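Local atomic coordinates of dephospho-CoA kinase (Campylobacter jejuni subsp. jejuni serotype O:2, PDB entry 4ZO4), a protein that probably catalyses the final step of coenzyme A synthesis, transferring a phosphate from ATP to the 3'-hydroxyl group of dephospho-coenzyme A. Residues F8-S13 and T20-A25; D36-K41 and P94-K99; K52-F57 and G75-N80; K145-R150 and A160-Q165. One frame throughout, in Å; residues are numbered along the deposited sequence.

Contact 1. Residues F8-S13 and T20-A25; sequences FFVTAS and TFIEIA
Val10 and Phe21 each send a gamma carbon out trans to the backbone N, CG1 of Val10 (chi1 177°) and CG of Phe21 (chi1 -179°), and the other valine branch, CG2, stands beside its own backbone N and reaches Phe21 CE2. Both methyls of Val10 come obliquely to the CD2–CE2 part of the ring. Val10 CG2 lies 3.7 Å from Phe21 CE2, while Val10 CG1 is 3.8 Å from Phe21 CD2, so the two branches of the valine share the ring rather than one methyl doing all the work. From the next residue, the delta methyl of Ile22 reaches in, its CD1 4.1 Å from Val10 CG2.

This is the strand-loop-helix start of a P-loop kinase: strand 7-12 runs into the predicted ATP-binding loop, and helix 15-27 folds back over the sheet. Thr20, at the beginning of the segment 20-25, belongs to that predicted site, but the packing here is wholly apolar and buried. Around it, Phe115 on the neighbouring strand 114-117 meets the Phe21 ring edge-to-face and also touches Val10 and Ile22. Helix 185-200 closes in on Phe21 with Cys192 and Ile196, and strand 132-136 adds Ile134 and Ile136.

Contact 2. Residues D36-K41 and P94-K99; sequences DKIAHK and PKIRAK
Ile38 and Lys99 form the closer part of a helix-helix packing between helix 35-45 and the long helix 82-109, whose short segments run at 130° with their axes 9.5 Å apart. The gamma methyl of Ile38, CG2, rests on the hydrocarbon stem of the lysine, 3.4 Å from Lys99 CG and 3.8 Å from Lys99 CB, with CD a little farther. Lys99 begins by extending from its helix, chi1 -176° setting CG opposite the backbone N, and then bends at each later torsion, so the stem lies against the isoleucine while the amine goes elsewhere. NZ has Glu45 and Glu102 for company, each as a long, weak ion pair.

The other part of the contact is slacker. Ile96 comes no nearer to Ile38 than 4.5 Å between their CG2 atoms, although the backbones are closest here, at Ala39 and Ile96. A second subunit touches it: its Phe79 packs on Ala39 and its Asn80 on Ile96. Ile42, a turn after Ile38, also touches Ile96. Lys37, by contrast, is exposed to solvent. The small beta carbon of Ala39 meets the end of the isoleucine, CB to Ile96 CD1, at 4.3 Å.

Contact 3. Residues K52-F57 and G75-N80; sequences KIFSPF and GEIVFN
Phe57 and Phe54 receive Ile77 where helix 47-54 and the 3-10 segment 55-57 pack on helix 71-80, in the all-helical part of the chain between strands 31-34 and 114-117. The aliphatic contact is made at the root of Phe57: Ile77 CG2 sits 3.7 Å from Phe57 CB, the two side chains crossing at about a right angle. With CG1 of Ile77 beside the backbone N (chi1 -75°), CG2 is the branch anti to that N. The end of Phe57 leads away from Ile77, and its side chain also touches Glu83 and Asn81.

Contacts to ring atoms are all oblique. Ile77 CG2 is 4.0 Å from Phe57 CG and 4.2 Å from Phe54 CD1, and Val78 CG1 is 4.3 Å from Phe54 CE1. Ile53 CG2 lies over one face of the Phe54 ring, toward its rim.

Polar links run outward, to a second subunit. Glu76 OE1 makes a salt bridge with Arg71 NH1 of that subunit, and Ile53 O accepts a hydrogen bond from its Arg161 NH2. Within the turn, the backbone carbonyl of Phe54 has two neighbours: Ile77 CD1 in van der Waals contact, and Phe57 N, which donates a hydrogen bond to Phe54 O over 2.8 Å.

Contact 4. Residues K145-R150 and A160-Q165; sequences KRIMQR and ARLDSQ
The helical hairpin between strands 132-136 and 177-179, placed in the chain where P-loop kinases of this kind carry their lid, is held together here by Ile147 of helix 144-151 against Leu162, Arg161 and Gln165 of helix 155-172. The short segments run at 125° with axes 10.6 Å apart, a wide spacing bridged chiefly by one side chain.

Ile147 points its delta methyl across: CD1 lies 4.0 Å from Leu162 CD1 and 4.1 Å from Leu162 CB, the two side chains crossing at about a right angle. In Leu162, chi1 of -173° carries CG outward and chi2 of 45° sets CD1 against that methyl. On another side, Ile147 CG2 touches the stem of Arg161 at CD, 4.3 Å away, and Gln165 OE1 lies near the same delta methyl. Arg161 NH1 makes a salt bridge with Asp151 at the end of the first helix. The arginine's backbone carbonyl takes two donors, Gln165 N and Ser164 OG; the hydroxyl OG is 2.6 Å from Arg161 O and stands above the carbonyl plane.

Leu153, in the turn joining the two helices, packs on Ile147, and Leu142, ahead of helix 144-151, touches Leu162 and Gln165. On helix 155-172, Leu162 also packs on Leu162 of a third subunit, while Ile87 of a second subunit, from its helix 82-109, lies on Ala160 and Asp163.

Overall arrangement
Contact 1 joins the central parallel sheet to helix 15-27, whose start carries the predicted ATP-binding residues. The centre of contact 2 is about 18 Å from that of contact 1, and the Ala39 side chain is about 11 Å from that of Lys18 of the predicted site. Contact 3 lies farther out, its centre about 19 Å from that of contact 2 and 33 Å from that of contact 1; the chain leaves helix 35-45, makes contact 3 and returns through helix 82-109. The centres of contacts 4 and 1 are about 25 Å apart, the side chains of Arg161 and Ala15 about 11 Å. Between subunits, contact 3 meets contacts 2 and 4 of the second subunit.

Contact 1. Residues F8-S13 and T20-A25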
loop_
_atom_site.group_PDB
_atom_site.type_symbol
_atom_site.label_atom_id
_atom_site.label_comp_id
_atom_site.label_asym_id
_atom_site.label_seq_id
_atom_site.Cartn_x
_atom_site.Cartn_y
_atom_site.Cartn_z
ATOM N N PHE A 8 2.339 -22.244 -21.359
ATOM C CA PHE A 8 3.384 -22.231 -20.386
ATOM C C PHE A 8 3.808 -20.790 -20.137
ATOM O O PHE A 8 4.110 -20.064 -21.080
ATOM C CB PHE A 8 4.523 -23.148 -20.854
ATOM C CG PHE A 8 4.137 -24.609 -20.857
ATOM C CD1 PHE A 8 4.293 -25.387 -19.723
ATOM C CD2 PHE A 8 3.552 -25.184 -21.974
ATOM C CE1 PHE A 8 3.900 -26.712 -19.710
ATOM C CE2 PHE A 8 3.159 -26.506 -21.964
ATOM C CZ PHE A 8 3.330 -27.268 -20.828
ATOM N N PHE A 9 3.795 -20.362 -18.877
ATOM C CA PHE A 9 4.301 -19.025 -18.567
ATOM C C PHE A 9 5.798 -19.115 -18.384
ATOM O O PHE A 9 6.298 -20.029 -17.765
ATOM C CB PHE A 9 3.565 -18.382 -17.356
ATOM C CG PHE A 9 2.100 -18.086 -17.640
ATOM C CD1 PHE A 9 1.733 -16.956 -18.359
ATOM C CD2 PHE A 9 1.109 -18.986 -17.265
ATOM C CE1 PHE A 9 0.393 -16.705 -18.663
ATOM C CE2 PHE A 9 -0.222 -18.752 -17.576
ATOM C CZ PHE A 9 -0.585 -17.603 -18.269
ATOM N N VAL A 10 6.521 -18.186 -18.964
ATOM C CA VAL A 10 7.936 -18.166 -18.762
ATOM C C VAL A 10 8.298 -16.907 -18.003
ATOM O O VAL A 10 8.145 -15.807 -18.517
ATOM C CB VAL A 10 8.669 -18.153 -20.089
ATOM C CG1 VAL A 10 10.170 -18.062 -19.845
ATOM C CG2 VAL A 10 8.310 -19.396 -20.881
ATOM N N THR A 11 8.791 -17.064 -16.781
ATOM C CA THR A 11 9.133 -15.904 -15.993
ATOM C C THR A 11 10.508 -16.095 -15.391
ATOM O O THR A 11 10.938 -17.222 -15.236
ATOM C CB THR A 11 8.069 -15.656 -14.906
ATOM O OG1 THR A 11 8.512 -14.615 -14.045
ATOM C CG2 THR A 11 7.831 -16.889 -14.087
ATOM N N ALA A 12 11.196 -14.995 -15.069
ATOM C CA ALA A 12 12.590 -15.068 -14.650
ATOM C C ALA A 12 12.959 -14.107 -13.552
ATOM O O ALA A 12 12.521 -12.956 -13.520
ATOM C CB ALA A 12 13.523 -14.853 -15.834
ATOM N N SER A 13 13.817 -14.600 -12.668
ATOM C CA SER A 13 14.339 -13.802 -11.585
ATOM C C SER A 13 15.259 -12.708 -12.090
ATOM O O SER A 13 15.599 -11.827 -11.318
ATOM C CB SER A 13 15.104 -14.671 -10.589
ATOM O OG SER A 13 16.481 -14.708 -10.891
ATOM N N THR A 20 16.458 -15.688 -22.954
ATOM C CA THR A 20 17.209 -16.822 -23.451
ATOM C C THR A 20 16.310 -18.056 -23.582
ATOM O O THR A 20 16.314 -18.703 -24.633
ATOM C CB THR A 20 18.401 -17.133 -22.538
ATOM O OG1 THR A 20 19.439 -16.166 -22.749
ATOM C CG2 THR A 20 18.933 -18.538 -22.812
ATOM N N PHE A 21 15.534 -18.378 -22.542
ATOM C CA PHE A 21 14.593 -19.498 -22.621
ATOM C C PHE A 21 13.626 -19.317 -23.766
ATOM O O PHE A 21 13.127 -20.298 -24.318
ATOM C CB PHE A 21 13.780 -19.660 -21.359
ATOM C CG PHE A 21 12.829 -20.819 -21.407
ATOM C CD1 PHE A 21 13.123 -21.996 -20.752
ATOM C CD2 PHE A 21 11.641 -20.733 -22.102
ATOM C CE1 PHE A 21 12.254 -23.072 -20.807
ATOM C CE2 PHE A 21 10.762 -21.798 -22.152
ATOM C CZ PHE A 21 11.067 -22.966 -21.499
ATOM N N ILE A 22 13.362 -18.065 -24.117
ATOM C CA ILE A 22 12.492 -17.739 -25.265
ATOM C C ILE A 22 13.213 -17.783 -26.614
ATOM O O ILE A 22 12.642 -18.244 -27.609
ATOM C CB ILE A 22 11.810 -16.373 -25.052
ATOM C CG1 ILE A 22 10.762 -16.502 -23.921
ATOM C CG2 ILE A 22 11.195 -15.844 -26.349
ATOM C CD1 ILE A 22 9.565 -17.374 -24.259
ATOM N N GLU A 23 14.462 -17.324 -26.652
ATOM C CA GLU A 23 15.261 -17.432 -27.861
ATOM C C GLU A 23 15.389 -18.902 -28.266
ATOM O O GLU A 23 15.225 -19.255 -29.430
ATOM C CB GLU A 23 16.643 -16.817 -27.656
ATOM C CG GLU A 23 17.635 -17.181 -28.748
ATOM C CD GLU A 23 17.058 -16.966 -30.143
ATOM O OE1 GLU A 23 16.744 -15.802 -30.483
ATOM O OE2 GLU A 23 16.911 -17.957 -30.899
ATOM N N ILE A 24 15.664 -19.749 -27.287
ATOM C CA ILE A 24 15.772 -21.190 -27.497
ATOM C C ILE A 24 14.413 -21.842 -27.836
ATOM O O ILE A 24 14.337 -22.725 -28.675
ATOM C CB ILE A 24 16.442 -21.846 -26.260
ATOM C CG1 ILE A 24 17.923 -21.406 -26.190
ATOM C CG2 ILE A 24 16.305 -23.361 -26.285
ATOM C CD1 ILE A 24 18.550 -21.420 -24.803
ATOM N N ALA A 25 13.331 -21.402 -27.201
ATOM C CA ALA A 25 12.012 -21.964 -27.500
ATOM C C ALA A 25 11.571 -21.654 -28.943
ATOM O O ALA A 25 10.927 -22.484 -29.605
ATOM C CB ALA A 25 11.001 -21.440 -26.511
#

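Contact 2. Residues D36-K41 and P94-K99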
loop_
_atom_site.group_PDB
_atom_site.type_symbol
_atom_site.label_atom_id
_atom_site.label_comp_id
_atom_site.label_asym_id
_atom_site.label_seq_id
_atom_site.Cartn_x
_atom_site.Cartn_y
_atom_site.Cartn_z
ATOM N N ASP A 36 4.813 -7.965 -22.107
ATOM C CA ASP A 36 5.158 -6.533 -22.221
ATOM C C ASP A 36 4.880 -5.937 -23.577
ATOM O O ASP A 36 4.585 -4.751 -23.669
ATOM C CB ASP A 36 6.617 -6.266 -21.878
ATOM C CG ASP A 36 6.871 -6.336 -20.408
ATOM O OD1 ASP A 36 5.902 -6.624 -19.660
ATOM O OD2 ASP A 36 8.028 -6.094 -19.989
ATOM N N LYS A 37 4.972 -6.723 -24.639
ATOM C CA LYS A 37 4.702 -6.168 -25.956
ATOM C C LYS A 37 3.202 -5.887 -26.012
ATOM O O LYS A 37 2.783 -4.756 -26.257
ATOM C CB LYS A 37 5.177 -7.116 -27.066
ATOM C CG LYS A 37 6.698 -7.275 -27.128
ATOM C CD LYS A 37 7.364 -6.167 -27.956
ATOM C CE LYS A 37 8.868 -6.396 -28.166
ATOM N NZ LYS A 37 9.713 -5.542 -27.269
ATOM N N ILE A 38 2.395 -6.900 -25.709
ATOM C CA ILE A 38 0.950 -6.695 -25.584
ATOM C C ILE A 38 0.623 -5.457 -24.717
ATOM O O ILE A 38 -0.217 -4.628 -25.085
ATOM C CB ILE A 38 0.255 -7.922 -24.996
ATOM C CG1 ILE A 38 0.305 -9.079 -25.981
ATOM C CG2 ILE A 38 -1.197 -7.625 -24.730
ATOM C CD1 ILE A 38 0.061 -10.448 -25.359
ATOM N N ALA A 39 1.301 -5.334 -23.581
ATOM C CA ALA A 39 1.096 -4.193 -22.693
ATOM C C ALA A 39 1.403 -2.852 -23.359
ATOM O O ALA A 39 0.645 -1.889 -23.223
ATOM C CB ALA A 39 1.912 -4.358 -21.422
ATOM N N HIS A 40 2.505 -2.805 -24.090
ATOM C CA HIS A 40 2.958 -1.576 -24.704
ATOM C C HIS A 40 1.962 -1.169 -25.797
ATOM O O HIS A 40 1.664 0.032 -25.974
ATOM C CB HIS A 40 4.400 -1.758 -25.217
ATOM C CG HIS A 40 4.935 -0.589 -25.989
ATOM N ND1 HIS A 40 5.992 -0.701 -26.867
ATOM C CD2 HIS A 40 4.545 0.709 -26.040
ATOM C CE1 HIS A 40 6.239 0.476 -27.412
ATOM N NE2 HIS A 40 5.372 1.348 -26.931
ATOM N N LYS A 41 1.399 -2.168 -26.472
ATOM C CA LYS A 41 0.451 -1.930 -27.572
ATOM C C LYS A 41 -0.924 -1.433 -27.064
ATOM O O LYS A 41 -1.686 -0.821 -27.820
ATOM C CB LYS A 41 0.298 -3.207 -28.432
ATOM C CG LYS A 41 0.300 -2.965 -29.953
ATOM C CD LYS A 41 -1.107 -2.899 -30.551
ATOM C CE LYS A 41 -1.143 -2.291 -31.949
ATOM N NZ LYS A 41 -1.268 -0.805 -31.872
ATOM N N PRO A 94 -7.614 -4.480 -17.167
ATOM C CA PRO A 94 -8.559 -5.361 -17.890
ATOM C C PRO A 94 -8.271 -5.483 -19.411
ATOM O O PRO A 94 -8.552 -6.528 -20.024
ATOM C CB PRO A 94 -9.904 -4.711 -17.631
ATOM C CG PRO A 94 -9.594 -3.273 -17.258
ATOM C CD PRO A 94 -8.284 -3.317 -16.555
ATOM N N LYS A 95 -7.685 -4.451 -20.001
ATOM C CA LYS A 95 -7.322 -4.461 -21.425
ATOM C C LYS A 95 -6.154 -5.371 -21.706
ATOM O O LYS A 95 -6.111 -6.047 -22.750
ATOM C CB LYS A 95 -6.963 -3.054 -21.905
ATOM C CG LYS A 95 -8.164 -2.173 -22.064
ATOM C CD LYS A 95 -7.770 -0.711 -22.165
ATOM C CE LYS A 95 -8.978 0.226 -22.232
ATOM N NZ LYS A 95 -9.505 0.620 -20.882
ATOM N N ILE A 96 -5.202 -5.392 -20.782
ATOM C CA ILE A 96 -4.061 -6.302 -20.921
ATOM C C ILE A 96 -4.533 -7.763 -20.718
ATOM O O ILE A 96 -4.251 -8.646 -21.547
ATOM C CB ILE A 96 -2.893 -5.925 -19.984
ATOM C CG1 ILE A 96 -2.454 -4.448 -20.143
ATOM C CG2 ILE A 96 -1.697 -6.759 -20.348
ATOM C CD1 ILE A 96 -1.576 -3.889 -19.026
ATOM N N ARG A 97 -5.295 -7.979 -19.647
ATOM C CA ARG A 97 -5.871 -9.267 -19.294
ATOM C C ARG A 97 -6.697 -9.920 -20.411
ATOM O O ARG A 97 -6.629 -11.125 -20.607
ATOM C CB ARG A 97 -6.738 -9.088 -18.050
ATOM C CG ARG A 97 -7.497 -10.319 -17.551
ATOM C CD ARG A 97 -6.691 -11.139 -16.549
ATOM N NE ARG A 97 -7.347 -12.403 -16.207
ATOM C CZ ARG A 97 -6.761 -13.412 -15.569
ATOM N NH1 ARG A 97 -5.485 -13.337 -15.192
ATOM N NH2 ARG A 97 -7.454 -14.516 -15.308
ATOM N N ALA A 98 -7.470 -9.148 -21.153
ATOM C CA ALA A 98 -8.336 -9.726 -22.206
ATOM C C ALA A 98 -7.584 -9.937 -23.500
ATOM O O ALA A 98 -7.906 -10.858 -24.251
ATOM C CB ALA A 98 -9.563 -8.850 -22.447
ATOM N N LYS A 99 -6.606 -9.078 -23.778
ATOM C CA LYS A 99 -5.717 -9.274 -24.924
ATOM C C LYS A 99 -4.699 -10.407 -24.702
ATOM O O LYS A 99 -4.336 -11.113 -25.621
ATOM C CB LYS A 99 -4.984 -7.988 -25.260
ATOM C CG LYS A 99 -4.113 -8.106 -26.492
ATOM C CD LYS A 99 -4.225 -6.924 -27.448
ATOM C CE LYS A 99 -5.376 -7.123 -28.434
ATOM N NZ LYS A 99 -4.978 -6.808 -29.838
#

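Contact 3. Residues K52-F57 and G75-N80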
loop_
_atom_site.group_PDB
_atom_site.type_symbol
_atom_site.label_atom_id
_atom_site.label_comp_id
_atom_site.label_asym_id
_atom_site.label_seq_id
_atom_site.Cartn_x
_atom_site.Cartn_y
_atom_site.Cartn_z
ATOM N N LYS A 52 -7.068 12.376 -23.096
ATOM C CA LYS A 52 -8.189 13.032 -22.328
ATOM C C LYS A 52 -8.025 12.862 -20.818
ATOM O O LYS A 52 -7.932 13.806 -20.082
ATOM C CB LYS A 52 -9.564 12.461 -22.717
ATOM C CG LYS A 52 -10.216 13.088 -23.940
ATOM C CD LYS A 52 -10.889 12.036 -24.820
ATOM C CE LYS A 52 -11.416 12.654 -26.109
ATOM N NZ LYS A 52 -11.793 11.674 -27.182
ATOM N N ILE A 53 -7.943 11.619 -20.390
ATOM C CA ILE A 53 -7.854 11.233 -18.993
ATOM C C ILE A 53 -6.642 11.869 -18.332
ATOM O O ILE A 53 -6.760 12.385 -17.255
ATOM C CB ILE A 53 -7.758 9.679 -18.910
ATOM C CG1 ILE A 53 -8.983 9.015 -19.589
ATOM C CG2 ILE A 53 -7.651 9.204 -17.468
ATOM C CD1 ILE A 53 -8.885 7.513 -19.716
ATOM N N PHE A 54 -5.469 11.837 -18.973
ATOM C CA PHE A 54 -4.210 12.257 -18.323
ATOM C C PHE A 54 -3.714 13.672 -18.606
ATOM O O PHE A 54 -2.971 14.232 -17.806
ATOM C CB PHE A 54 -3.111 11.268 -18.660
ATOM C CG PHE A 54 -3.279 9.966 -17.972
ATOM C CD1 PHE A 54 -2.902 9.818 -16.655
ATOM C CD2 PHE A 54 -3.882 8.910 -18.612
ATOM C CE1 PHE A 54 -3.084 8.621 -15.995
ATOM C CE2 PHE A 54 -4.060 7.709 -17.960
ATOM C CZ PHE A 54 -3.671 7.569 -16.644
ATOM N N SER A 55 -4.093 14.239 -19.742
ATOM C CA SER A 55 -3.718 15.613 -20.070
ATOM C C SER A 55 -3.965 16.589 -18.926
ATOM O O SER A 55 -3.123 17.450 -18.701
ATOM C CB SER A 55 -4.403 16.113 -21.351
ATOM O OG SER A 55 -5.807 16.190 -21.208
ATOM N N PRO A 56 -5.077 16.448 -18.174
ATOM C CA PRO A 56 -5.206 17.400 -17.031
ATOM C C PRO A 56 -4.139 17.317 -15.919
ATOM O O PRO A 56 -4.230 18.067 -14.946
ATOM C CB PRO A 56 -6.602 17.083 -16.429
ATOM C CG PRO A 56 -7.046 15.802 -17.037
ATOM C CD PRO A 56 -6.308 15.657 -18.365
ATOM N N PHE A 57 -3.177 16.394 -16.027
ATOM C CA PHE A 57 -2.096 16.278 -15.041
ATOM C C PHE A 57 -0.834 17.016 -15.451
ATOM O O PHE A 57 0.067 17.211 -14.633
ATOM C CB PHE A 57 -1.739 14.822 -14.808
ATOM C CG PHE A 57 -2.788 14.060 -14.088
ATOM C CD1 PHE A 57 -2.891 14.143 -12.710
ATOM C CD2 PHE A 57 -3.662 13.239 -14.777
ATOM C CE1 PHE A 57 -3.858 13.420 -12.033
ATOM C CE2 PHE A 57 -4.623 12.503 -14.108
ATOM C CZ PHE A 57 -4.726 12.597 -12.739
ATOM N N GLY A 75 4.822 8.163 -17.950
ATOM C CA GLY A 75 5.538 7.676 -16.771
ATOM C C GLY A 75 5.953 8.757 -15.762
ATOM O O GLY A 75 5.990 8.505 -14.554
ATOM N N GLU A 76 6.259 9.964 -16.228
ATOM C CA GLU A 76 6.541 11.052 -15.296
ATOM C C GLU A 76 5.277 11.421 -14.556
ATOM O O GLU A 76 5.322 11.732 -13.364
ATOM C CB GLU A 76 7.116 12.274 -16.010
ATOM C CG GLU A 76 8.520 12.001 -16.561
ATOM C CD GLU A 76 9.123 13.150 -17.366
ATOM O OE1 GLU A 76 10.246 12.957 -17.886
ATOM O OE2 GLU A 76 8.488 14.225 -17.488
ATOM N N ILE A 77 4.148 11.386 -15.256
ATOM C CA ILE A 77 2.893 11.769 -14.631
ATOM C C ILE A 77 2.572 10.801 -13.492
ATOM O O ILE A 77 2.321 11.223 -12.365
ATOM C CB ILE A 77 1.732 11.779 -15.642
ATOM C CG1 ILE A 77 1.815 12.988 -16.554
ATOM C CG2 ILE A 77 0.396 11.782 -14.932
ATOM C CD1 ILE A 77 0.711 13.024 -17.582
ATOM N N VAL A 78 2.613 9.505 -13.801
ATOM C CA VAL A 78 2.215 8.473 -12.839
ATOM C C VAL A 78 3.286 8.297 -11.758
ATOM O O VAL A 78 3.003 7.831 -10.662
ATOM C CB VAL A 78 1.884 7.080 -13.505
ATOM C CG1 VAL A 78 0.607 7.159 -14.307
ATOM C CG2 VAL A 78 3.024 6.583 -14.371
ATOM N N PHE A 79 4.519 8.639 -12.058
ATOM C CA PHE A 79 5.507 8.643 -10.990
ATOM C C PHE A 79 5.231 9.826 -10.038
ATOM O O PHE A 79 5.283 9.663 -8.827
ATOM C CB PHE A 79 6.936 8.691 -11.546
ATOM C CG PHE A 79 7.984 8.798 -10.477
ATOM C CD1 PHE A 79 8.305 7.697 -9.672
ATOM C CD2 PHE A 79 8.632 10.018 -10.243
ATOM C CE1 PHE A 79 9.254 7.812 -8.661
ATOM C CE2 PHE A 79 9.582 10.132 -9.235
ATOM C CZ PHE A 79 9.892 9.029 -8.442
ATOM N N ASN A 80 4.900 10.993 -10.583
ATOM C CA ASN A 80 4.597 12.189 -9.758
ATOM C C ASN A 80 3.215 12.257 -9.137
ATOM O O ASN A 80 2.960 13.121 -8.303
ATOM C CB ASN A 80 4.740 13.456 -10.593
ATOM C CG ASN A 80 6.127 13.624 -11.140
ATOM O OD1 ASN A 80 7.106 13.165 -10.545
ATOM N ND2 ASN A 80 6.221 14.253 -12.298
#

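Contact 4. Residues K145-R150 and A160-Q165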
loop_
_atom_site.group_PDB
_atom_site.type_symbol
_atom_site.label_atom_id
_atom_site.label_comp_id
_atom_site.label_asym_id
_atom_site.label_seq_id
_atom_site.Cartn_x
_atom_site.Cartn_y
_atom_site.Cartn_z
ATOM N N LYS A 145 25.028 -7.293 4.098
ATOM C CA LYS A 145 26.412 -6.803 4.159
ATOM C C LYS A 145 27.212 -7.313 2.963
ATOM O O LYS A 145 28.036 -6.596 2.388
ATOM C CB LYS A 145 27.130 -7.237 5.456
ATOM C CG LYS A 145 26.281 -7.408 6.724
ATOM C CD LYS A 145 25.783 -6.084 7.293
ATOM C CE LYS A 145 25.459 -6.207 8.774
ATOM N NZ LYS A 145 25.845 -4.975 9.512
ATOM N N ARG A 146 26.952 -8.558 2.590
ATOM C CA ARG A 146 27.584 -9.132 1.433
ATOM C C ARG A 146 27.122 -8.476 0.128
ATOM O O ARG A 146 27.786 -8.602 -0.884
ATOM C CB ARG A 146 27.367 -10.652 1.405
ATOM C CG ARG A 146 28.105 -11.442 2.505
ATOM C CD ARG A 146 29.629 -11.321 2.423
ATOM N NE ARG A 146 30.328 -12.595 2.631
ATOM C CZ ARG A 146 30.591 -13.501 1.674
ATOM N NH1 ARG A 146 30.197 -13.311 0.416
ATOM N NH2 ARG A 146 31.245 -14.620 1.979
ATOM N N ILE A 147 25.989 -7.784 0.138
ATOM C CA ILE A 147 25.539 -7.059 -1.052
ATOM C C ILE A 147 26.231 -5.695 -1.193
ATOM O O ILE A 147 26.503 -5.240 -2.310
ATOM C CB ILE A 147 24.006 -6.872 -1.053
ATOM C CG1 ILE A 147 23.294 -8.232 -1.174
ATOM C CG2 ILE A 147 23.580 -5.962 -2.201
ATOM C CD1 ILE A 147 21.792 -8.176 -0.945
HETATM N N MSE A 148 26.499 -5.035 -0.074
HETATM C CA MSE A 148 27.194 -3.731 -0.077
HETATM C C MSE A 148 28.619 -3.908 -0.540
HETATM O O MSE A 148 29.065 -3.157 -1.384
HETATM C CB MSE A 148 27.159 -3.030 1.292
HETATM C CG MSE A 148 25.764 -2.506 1.594
HETATM SE SE MSE A 148 25.521 -2.186 3.519
HETATM C CE MSE A 148 26.547 -0.516 3.642
ATOM N N GLN A 149 29.327 -4.900 0.008
ATOM C CA GLN A 149 30.687 -5.271 -0.458
ATOM C C GLN A 149 30.731 -5.577 -1.956
ATOM O O GLN A 149 31.246 -4.791 -2.739
ATOM C CB GLN A 149 31.212 -6.526 0.263
ATOM C CG GLN A 149 31.435 -6.409 1.765
ATOM C CD GLN A 149 31.707 -7.762 2.434
ATOM O OE1 GLN A 149 31.724 -8.819 1.783
ATOM N NE2 GLN A 149 31.913 -7.732 3.749
ATOM N N ARG A 150 30.176 -6.728 -2.333
ATOM C CA ARG A 150 30.236 -7.246 -3.696
ATOM C C ARG A 150 29.721 -6.234 -4.712
ATOM O O ARG A 150 30.391 -5.948 -5.701
ATOM C CB ARG A 150 29.415 -8.546 -3.781
ATOM C CG ARG A 150 29.153 -9.072 -5.187
ATOM C CD ARG A 150 30.194 -10.068 -5.652
ATOM N NE ARG A 150 30.200 -10.174 -7.113
ATOM C CZ ARG A 150 29.295 -10.829 -7.847
ATOM N NH1 ARG A 150 29.421 -10.858 -9.174
ATOM N NH2 ARG A 150 28.264 -11.453 -7.278
ATOM N N ALA A 160 16.980 -2.165 -1.133
ATOM C CA ALA A 160 16.116 -2.338 -2.298
ATOM C C ALA A 160 16.383 -3.664 -3.002
ATOM O O ALA A 160 15.466 -4.447 -3.327
ATOM C CB ALA A 160 16.363 -1.207 -3.260
ATOM N N ARG A 161 17.665 -3.910 -3.240
ATOM C CA ARG A 161 18.051 -5.061 -3.929
ATOM C C ARG A 161 17.648 -6.292 -3.143
ATOM O O ARG A 161 17.097 -7.244 -3.696
ATOM C CB ARG A 161 19.564 -5.032 -4.158
ATOM C CG ARG A 161 19.940 -5.945 -5.303
ATOM C CD ARG A 161 21.317 -5.675 -5.812
ATOM N NE ARG A 161 21.371 -5.803 -7.265
ATOM C CZ ARG A 161 22.503 -5.953 -7.943
ATOM N NH1 ARG A 161 23.669 -6.014 -7.303
ATOM N NH2 ARG A 161 22.471 -6.060 -9.267
ATOM N N LEU A 162 17.950 -6.278 -1.851
ATOM C CA LEU A 162 17.620 -7.396 -0.953
ATOM C C LEU A 162 16.123 -7.672 -0.876
ATOM O O LEU A 162 15.670 -8.839 -0.843
ATOM C CB LEU A 162 18.127 -7.103 0.481
ATOM C CG LEU A 162 18.003 -8.246 1.495
ATOM C CD1 LEU A 162 18.463 -9.550 0.882
ATOM C CD2 LEU A 162 18.873 -8.019 2.690
ATOM N N ASP A 163 15.338 -6.609 -0.787
ATOM C CA ASP A 163 13.898 -6.798 -0.689
ATOM C C ASP A 163 13.345 -7.464 -1.934
ATOM O O ASP A 163 12.446 -8.282 -1.857
ATOM C CB ASP A 163 13.217 -5.459 -0.480
ATOM C CG ASP A 163 13.348 -4.950 0.948
ATOM O OD1 ASP A 163 13.459 -5.759 1.916
ATOM O OD2 ASP A 163 13.338 -3.714 1.091
ATOM N N SER A 164 13.857 -7.088 -3.092
ATOM C CA SER A 164 13.317 -7.608 -4.317
ATOM C C SER A 164 13.677 -9.068 -4.416
ATOM O O SER A 164 12.824 -9.895 -4.716
ATOM C CB SER A 164 13.834 -6.837 -5.510
ATOM O OG SER A 164 15.231 -6.814 -5.482
ATOM N N GLN A 165 14.925 -9.403 -4.108
ATOM C CA GLN A 165 15.326 -10.813 -4.041
ATOM C C GLN A 165 14.436 -11.590 -3.103
ATOM O O GLN A 165 13.975 -12.662 -3.450
ATOM C CB GLN A 165 16.778 -10.956 -3.637
ATOM C CG GLN A 165 17.743 -10.394 -4.683
ATOM C CD GLN A 165 19.179 -10.290 -4.167
ATOM O OE1 GLN A 165 19.553 -10.937 -3.186
ATOM N NE2 GLN A 165 19.990 -9.469 -4.831
#